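PDB 5H5Z: MHC class I antigen from Ctenopharyngodon idella, which probably presents peptides to T cells as the heavy chain of a bony-fish class I complex with beta-2-microglobulin. Local coordinates for residues Y34-S37 with N38-K41; E99-D102 with D103-Q107; D245-N249 with N250-C254. All coordinates share one frame; numbering follows the deposited sequence.

Interaction 1 of 3, residues Y34-S37 with N38-K41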
loop_
_atom_site.group_PDB
_atom_site.type_symbol
_atom_site.label_atom_id
_atom_site.label_comp_id
_atom_site.label_asym_id
_atom_site.label_seq_id
_atom_site.Cartn_x
_atom_site.Cartn_y
_atom_site.Cartn_z
ATOM N N TYR A 34 -0.414 -0.380 -14.662
ATOM C CA TYR A 34 -1.785 0.072 -14.408
ATOM C C TYR A 34 -2.693 -0.224 -15.611
ATOM O O TYR A 34 -2.256 -0.121 -16.753
ATOM C CB TYR A 34 -1.807 1.571 -14.114
ATOM C CG TYR A 34 -3.196 2.112 -13.872
ATOM C CD1 TYR A 34 -3.811 1.950 -12.634
ATOM C CD2 TYR A 34 -3.902 2.769 -14.882
ATOM C CE1 TYR A 34 -5.082 2.440 -12.397
ATOM C CE2 TYR A 34 -5.178 3.261 -14.654
ATOM C CZ TYR A 34 -5.759 3.093 -13.407
ATOM O OH TYR A 34 -7.016 3.571 -13.158
ATOM N N PHE A 35 -3.950 -0.576 -15.340
ATOM C CA PHE A 35 -4.988 -0.688 -16.368
ATOM C C PHE A 35 -6.322 -0.269 -15.776
ATOM O O PHE A 35 -6.626 -0.597 -14.630
ATOM C CB PHE A 35 -5.091 -2.133 -16.880
ATOM C CG PHE A 35 -6.205 -2.367 -17.884
ATOM C CD1 PHE A 35 -7.507 -2.644 -17.461
ATOM C CD2 PHE A 35 -5.947 -2.341 -19.251
ATOM C CE1 PHE A 35 -8.531 -2.867 -18.382
ATOM C CE2 PHE A 35 -6.960 -2.572 -20.176
ATOM C CZ PHE A 35 -8.255 -2.834 -19.746
ATOM N N ASP A 36 -7.117 0.453 -16.558
ATOM C CA ASP A 36 -8.526 0.614 -16.222
ATOM C C ASP A 36 -9.439 0.580 -17.443
ATOM O O ASP A 36 -8.980 0.722 -18.581
ATOM C CB ASP A 36 -8.789 1.816 -15.282
ATOM C CG ASP A 36 -8.735 3.167 -15.985
ATOM O OD1 ASP A 36 -9.238 3.302 -17.120
ATOM O OD2 ASP A 36 -8.216 4.121 -15.365
ATOM N N SER A 37 -10.730 0.375 -17.192
ATOM C CA SER A 37 -11.711 0.199 -18.261
ATOM C C SER A 37 -12.169 1.513 -18.914
ATOM O O SER A 37 -12.928 1.494 -19.890
ATOM C CB SER A 37 -12.909 -0.611 -17.759
ATOM O OG SER A 37 -13.452 -0.035 -16.586
ATOM N N ASN A 38 -11.713 2.643 -18.377
ATOM C CA ASN A 38 -11.929 3.939 -19.022
ATOM C C ASN A 38 -10.930 4.182 -20.151
ATOM O O ASN A 38 -11.320 4.541 -21.259
ATOM C CB ASN A 38 -11.872 5.082 -18.005
ATOM C CG ASN A 38 -13.123 5.169 -17.147
ATOM O OD1 ASN A 38 -14.184 4.666 -17.516
ATOM N ND2 ASN A 38 -13.004 5.823 -15.998
ATOM N N SER A 39 -9.644 3.987 -19.868
ATOM C CA SER A 39 -8.611 4.140 -20.894
ATOM C C SER A 39 -8.515 2.903 -21.785
ATOM O O SER A 39 -8.114 3.004 -22.943
ATOM C CB SER A 39 -7.252 4.449 -20.262
ATOM O OG SER A 39 -6.692 3.300 -19.647
ATOM N N MET A 40 -8.892 1.746 -21.233
ATOM C CA MET A 40 -8.774 0.438 -21.898
ATOM C C MET A 40 -7.351 0.128 -22.357
ATOM O O MET A 40 -7.150 -0.555 -23.366
ATOM C CB MET A 40 -9.756 0.308 -23.076
ATOM C CG MET A 40 -11.211 0.154 -22.673
ATOM S SD MET A 40 -11.571 -1.392 -21.811
ATOM C CE MET A 40 -13.360 -1.359 -21.872
ATOM N N LYS A 41 -6.368 0.633 -21.615
ATOM C CA LYS A 41 -4.968 0.475 -21.992
ATOM C C LYS A 41 -4.112 0.153 -20.778
ATOM O O LYS A 41 -4.210 0.822 -19.749
ATOM C CB LYS A 41 -4.441 1.735 -22.706
ATOM C CG LYS A 41 -5.137 2.066 -24.028
ATOM C CD LYS A 41 -4.867 1.030 -25.121
ATOM C CE LYS A 41 -5.874 1.114 -26.271
ATOM N NZ LYS A 41 -7.066 0.208 -26.153
HETATM O O HOH W 1 -10.208 6.295 -14.990
HETATM O O HOH W 2 -15.088 2.046 -16.821
#
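The turn that ends strand 30-36 of the peptide-binding platform is closed by Asp36, whose side chain and carbonyl both take up backbone N-H groups from Asn38 to Met40. Asp36 OD1 accepts from Ser39 N at 2.9 Å in a nearly straight bond (169°) that meets the oxygen almost along its C-O axis; Asn38 N reaches the same OD1 at 2.9 Å, but weakly. One residue further on, Met40 N donates to Asp36 O at 2.8 Å. With chi1 at 76°, the Asp36 carboxylate folds between its own backbone N and carbonyl carbon, back over the turn. Its other oxygen, OD2, accepts from Tyr34 OH at 2.6 Å through the anti lone pair, and a water links it to Asn38 ND2. A second water bridges Ser37 OG and Asn38 OD1, while Ser37 OG also bonds Phe21 N. Phe35, packed on Leu65 and Ile66 of helix 55-82, makes an oblique Met-aromatic contact, CZ to Met40 SD at 4.2 Å. One buried carboxylate thus has several donors arranged around it, which probably stabilises its negative charge and fixes its rotation, pinning the reversal of the chain.

Interaction 2 of 3, residues E99-D102 with D103-Q107; sequences ELND and DGTTQ
Glu99 and Gln107 set their flat ends almost at right angles, carboxylate and amide planes 83° apart, and their side chains come closest where Glu99 OE2 meets Gln107 CB, at 4.0 Å. The Asp103 carboxylate is met on one face: both Thr105 OG1 (2.6 Å) and Thr105 N (2.9 Å) bond Asp103 OD1 from the same side of its plane, the second bond making an Asx turn. The same OD1 also rests against Asn101 CB, 3.4 Å across the turn. A chi1 of 40° swings the carboxylate back over its own backbone to reach these donors. Along the strands, Glu99 and Gln107 form an antiparallel hydrogen-bonded pair, Glu99 N to Gln107 O 2.9 Å and Gln107 N to Glu99 O 3.1 Å. Leu100 and Thr106, the next and non-hydrogen-bonded pair, meet through Leu100 CD1 and Thr106 CG2 at 3.9 Å on the side facing Ile161 of helix 148-170. Asn101 N then donates to Thr105 O at 3.0 Å. Asp102 points off the turn, where its OD1 bonds the N-terminal Gly1 N. Asn101 to Gly104 is a type I turn whose last residue, Gly104, has a positive phi (78°). This is a beta hairpin of the type I turn plus G1 bulge class, joining the inner strands 90-100 and 106-114 of the platform floor at their ends.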
loop_
_atom_site.group_PDB
_atom_site.type_symbol
_atom_site.label_atom_id
_atom_site.label_comp_id
_atom_site.label_asym_id
_atom_site.label_seq_id
_atom_site.Cartn_x
_atom_site.Cartn_y
_atom_site.Cartn_z
ATOM N N GLU A 99 5.757 -15.830 -5.391
ATOM C CA GLU A 99 6.986 -15.403 -4.733
ATOM C C GLU A 99 8.114 -16.353 -5.051
ATOM O O GLU A 99 7.942 -17.490 -4.966
ATOM C CB GLU A 99 6.824 -15.455 -3.236
ATOM C CG GLU A 99 5.679 -14.617 -2.736
ATOM C CD GLU A 99 5.647 -14.469 -1.214
ATOM O OE1 GLU A 99 5.877 -13.342 -0.774
ATOM O OE2 GLU A 99 5.360 -15.436 -0.482
ATOM N N LEU A 100 9.273 -15.805 -5.302
ATOM C CA LEU A 100 10.457 -16.588 -5.419
ATOM C C LEU A 100 11.426 -16.316 -4.279
ATOM O O LEU A 100 11.860 -15.241 -4.146
ATOM C CB LEU A 100 11.120 -16.262 -6.763
ATOM C CG LEU A 100 12.443 -16.921 -7.095
ATOM C CD1 LEU A 100 12.284 -18.398 -7.227
ATOM C CD2 LEU A 100 12.939 -16.306 -8.367
ATOM N N ASN A 101 11.652 -17.306 -3.452
ATOM C CA ASN A 101 12.617 -17.242 -2.352
ATOM C C ASN A 101 14.062 -17.482 -2.820
ATOM O O ASN A 101 14.231 -17.849 -3.906
ATOM C CB ASN A 101 12.206 -18.237 -1.283
ATOM C CG ASN A 101 10.741 -18.184 -0.981
ATOM O OD1 ASN A 101 10.041 -19.168 -1.090
ATOM N ND2 ASN A 101 10.261 -17.028 -0.625
ATOM N N ASP A 102 15.096 -17.268 -1.996
ATOM C CA ASP A 102 16.486 -17.498 -2.457
ATOM C C ASP A 102 16.851 -18.933 -2.863
ATOM O O ASP A 102 17.712 -19.139 -3.741
ATOM C CB ASP A 102 17.524 -17.065 -1.440
ATOM C CG ASP A 102 17.718 -15.549 -1.364
ATOM O OD1 ASP A 102 17.632 -14.900 -2.423
ATOM O OD2 ASP A 102 17.976 -15.045 -0.241
ATOM N N ASP A 103 16.273 -19.910 -2.181
ATOM C CA ASP A 103 16.569 -21.296 -2.428
ATOM C C ASP A 103 15.956 -21.739 -3.737
ATOM O O ASP A 103 16.113 -22.871 -4.139
ATOM C CB ASP A 103 16.084 -22.156 -1.280
ATOM C CG ASP A 103 14.686 -21.701 -0.705
ATOM O OD1 ASP A 103 13.934 -21.127 -1.469
ATOM O OD2 ASP A 103 14.352 -21.891 0.465
ATOM N N GLY A 104 15.315 -20.818 -4.415
ATOM C CA GLY A 104 14.624 -21.134 -5.615
ATOM C C GLY A 104 13.318 -21.781 -5.334
ATOM O O GLY A 104 12.696 -22.196 -6.256
ATOM N N THR A 105 12.883 -21.828 -4.071
ATOM C CA THR A 105 11.528 -22.303 -3.819
ATOM C C THR A 105 10.523 -21.226 -4.113
ATOM O O THR A 105 10.827 -20.092 -4.113
ATOM C CB THR A 105 11.276 -22.823 -2.418
ATOM O OG1 THR A 105 11.382 -21.767 -1.515
ATOM C CG2 THR A 105 12.184 -23.871 -2.022
ATOM N N THR A 106 9.315 -21.640 -4.433
ATOM C CA THR A 106 8.308 -20.724 -4.869
ATOM C C THR A 106 6.995 -20.889 -4.052
ATOM O O THR A 106 6.728 -21.920 -3.548
ATOM C CB THR A 106 7.990 -20.890 -6.375
ATOM O OG1 THR A 106 7.410 -22.168 -6.592
ATOM C CG2 THR A 106 9.229 -20.776 -7.207
ATOM N N GLN A 107 6.243 -19.827 -3.958
ATOM C CA GLN A 107 4.928 -19.849 -3.330
ATOM C C GLN A 107 3.992 -19.116 -4.277
ATOM O O GLN A 107 4.441 -18.393 -5.164
ATOM C CB GLN A 107 4.953 -19.151 -1.962
ATOM C CG GLN A 107 5.891 -19.764 -0.925
ATOM C CD GLN A 107 5.276 -20.930 -0.162
ATOM O OE1 GLN A 107 4.054 -21.080 -0.099
ATOM N NE2 GLN A 107 6.127 -21.757 0.432
#

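Interaction 3 of 3, residues D245-N249 with N250-C254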
loop_
_atom_site.group_PDB
_atom_site.type_symbol
_atom_site.label_atom_id
_atom_site.label_comp_id
_atom_site.label_asym_id
_atom_site.label_seq_id
_atom_site.Cartn_x
_atom_site.Cartn_y
_atom_site.Cartn_z
ATOM N N ASP A 245 12.593 16.327 33.428
ATOM C CA ASP A 245 13.461 16.007 34.563
ATOM C C ASP A 245 14.180 14.671 34.373
ATOM O O ASP A 245 15.382 14.563 34.637
ATOM C CB ASP A 245 12.666 16.010 35.871
ATOM C CG ASP A 245 11.964 17.329 36.117
ATOM O OD1 ASP A 245 12.621 18.272 36.600
ATOM O OD2 ASP A 245 10.753 17.422 35.817
ATOM N N GLU A 246 13.447 13.660 33.909
ATOM C CA GLU A 246 14.031 12.349 33.626
ATOM C C GLU A 246 15.075 12.452 32.519
ATOM O O GLU A 246 16.110 11.785 32.567
ATOM C CB GLU A 246 12.952 11.330 33.250
ATOM C CG GLU A 246 11.907 11.074 34.328
ATOM C CD GLU A 246 12.510 10.747 35.684
ATOM O OE1 GLU A 246 13.374 9.847 35.763
ATOM O OE2 GLU A 246 12.115 11.396 36.677
ATOM N N TRP A 247 14.796 13.301 31.533
ATOM C CA TRP A 247 15.736 13.589 30.457
ATOM C C TRP A 247 16.983 14.310 30.981
ATOM O O TRP A 247 18.101 14.012 30.559
ATOM C CB TRP A 247 15.054 14.421 29.369
ATOM C CG TRP A 247 15.815 14.429 28.101
ATOM C CD1 TRP A 247 16.809 15.295 27.749
ATOM C CD2 TRP A 247 15.674 13.511 27.007
ATOM N NE1 TRP A 247 17.290 14.980 26.501
ATOM C CE2 TRP A 247 16.612 13.890 26.022
ATOM C CE3 TRP A 247 14.840 12.410 26.761
ATOM C CZ2 TRP A 247 16.747 13.204 24.808
ATOM C CZ3 TRP A 247 14.970 11.734 25.551
ATOM C CH2 TRP A 247 15.922 12.134 24.594
ATOM N N LYS A 248 16.781 15.252 31.899
ATOM C CA LYS A 248 17.876 16.015 32.504
ATOM C C LYS A 248 18.813 15.141 33.341
ATOM O O LYS A 248 20.023 15.301 33.283
ATOM C CB LYS A 248 17.323 17.173 33.353
ATOM C CG LYS A 248 18.363 17.880 34.216
ATOM C CD LYS A 248 17.789 19.099 34.923
ATOM C CE LYS A 248 18.763 19.605 35.982
ATOM N NZ LYS A 248 18.377 20.963 36.477
ATOM N N ASN A 249 18.240 14.220 34.112
ATOM C CA ASN A 249 19.008 13.426 35.073
ATOM C C ASN A 249 19.703 12.207 34.472
ATOM O O ASN A 249 20.588 11.623 35.097
ATOM C CB ASN A 249 18.110 12.995 36.240
ATOM C CG ASN A 249 17.606 14.168 37.057
ATOM O OD1 ASN A 249 18.304 15.168 37.238
ATOM N ND2 ASN A 249 16.383 14.048 37.565
ATOM N N ASN A 250 19.304 11.829 33.262
ATOM C CA ASN A 250 19.829 10.621 32.628
ATOM C C ASN A 250 20.302 10.859 31.198
ATOM O O ASN A 250 20.093 11.935 30.638
ATOM C CB ASN A 250 18.785 9.499 32.680
ATOM C CG ASN A 250 18.235 9.287 34.080
ATOM O OD1 ASN A 250 17.257 9.922 34.482
ATOM N ND2 ASN A 250 18.870 8.400 34.835
ATOM N N ARG A 251 20.950 9.857 30.615
ATOM C CA ARG A 251 21.424 9.949 29.243
ATOM C C ARG A 251 20.566 9.076 28.338
ATOM O O ARG A 251 20.853 7.893 28.140
ATOM C CB ARG A 251 22.899 9.558 29.148
ATOM C CG ARG A 251 23.853 10.581 29.745
ATOM C CD ARG A 251 25.301 10.119 29.659
ATOM N NE ARG A 251 25.771 10.016 28.277
ATOM C CZ ARG A 251 27.024 9.733 27.921
ATOM N NH1 ARG A 251 27.343 9.662 26.634
ATOM N NH2 ARG A 251 27.958 9.522 28.843
ATOM N N PHE A 252 19.502 9.665 27.813
ATOM C CA PHE A 252 18.623 8.974 26.887
ATOM C C PHE A 252 19.135 9.115 25.462
ATOM O O PHE A 252 19.733 10.129 25.098
ATOM C CB PHE A 252 17.198 9.519 26.976
ATOM C CG PHE A 252 16.414 8.999 28.150
ATOM C CD1 PHE A 252 15.685 7.814 28.046
ATOM C CD2 PHE A 252 16.386 9.699 29.353
ATOM C CE1 PHE A 252 14.954 7.335 29.124
ATOM C CE2 PHE A 252 15.656 9.224 30.436
ATOM C CZ PHE A 252 14.940 8.041 30.321
ATOM N N SER A 253 18.894 8.089 24.656
ATOM C CA SER A 253 19.231 8.129 23.242
ATOM C C SER A 253 18.254 7.267 22.456
ATOM O O SER A 253 17.623 6.375 23.022
ATOM C CB SER A 253 20.666 7.638 23.021
ATOM O OG SER A 253 20.809 6.287 23.425
ATOM N N CYS A 254 18.125 7.552 21.162
ATOM C CA CYS A 254 17.380 6.696 20.248
ATOM C C CYS A 254 18.362 5.912 19.401
ATOM O O CYS A 254 19.381 6.456 18.971
ATOM C CB CYS A 254 16.477 7.513 19.323
ATOM S SG CYS A 254 15.639 6.457 18.124
#
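Trp247 and Phe252 meet with a CH-pi contact: Phe252 CB sits over one face of the indole, 3.8 Å from the centroid of its six-membered ring and offset toward the rim, with Trp247 CZ3 the nearest carbon at 3.4 Å. The two ring planes are nearly parallel, 10° apart, but with centroids 5.5 Å from each other they are slid so far that they barely overlap; the Phe252 methylene, not ring-on-ring overlap, makes the contact. Trp247 gets there because its CG lies anti to the backbone N (chi1 -164°), turning the indole back from the helix toward strand 252-258. The Phe252 ring continues past it to the last turn of helix 244-249, where Glu246 O lies in the ring plane at the edge, 3.4 Å from CE2. Asn250 approaches the same carbonyl: Asn250 N gives Glu246 O a weak bond of 3.3 Å, bent to 124°, and Asn250 CB is 3.5 Å away from it. Leu240 packs on both aromatic residues, and His217 meets Phe252 edge-to-face. Two residues beyond Phe252, Cys254 forms the immunoglobulin-domain disulfide with Cys196. A carbonyl at a helix end that receives a weak bond from Asn250 N thus also has the C-H edge of a buried ring beside it, probably a favourable electrostatic match.

How the interactions relate
Interactions 1, 2 and 3 follow one another in series along the chain. The first two lie in the alpha 1 and alpha 2 platform and share one eight-stranded antiparallel sheet, interaction 1 at the turn leaving strand 30-36 and interaction 2 at the hairpin of strands 90-100 and 106-114. Their centres are 31 Å apart and their nearest atoms about 19 Å, and each lies at a different strand end of the floor below the two long helices. Interaction 3 belongs to the C1-set immunoglobulin domain, its centre 56 Å from that of interaction 1 and 46 Å from that of interaction 2. None touches another: two shape the platform, one its supporting domain.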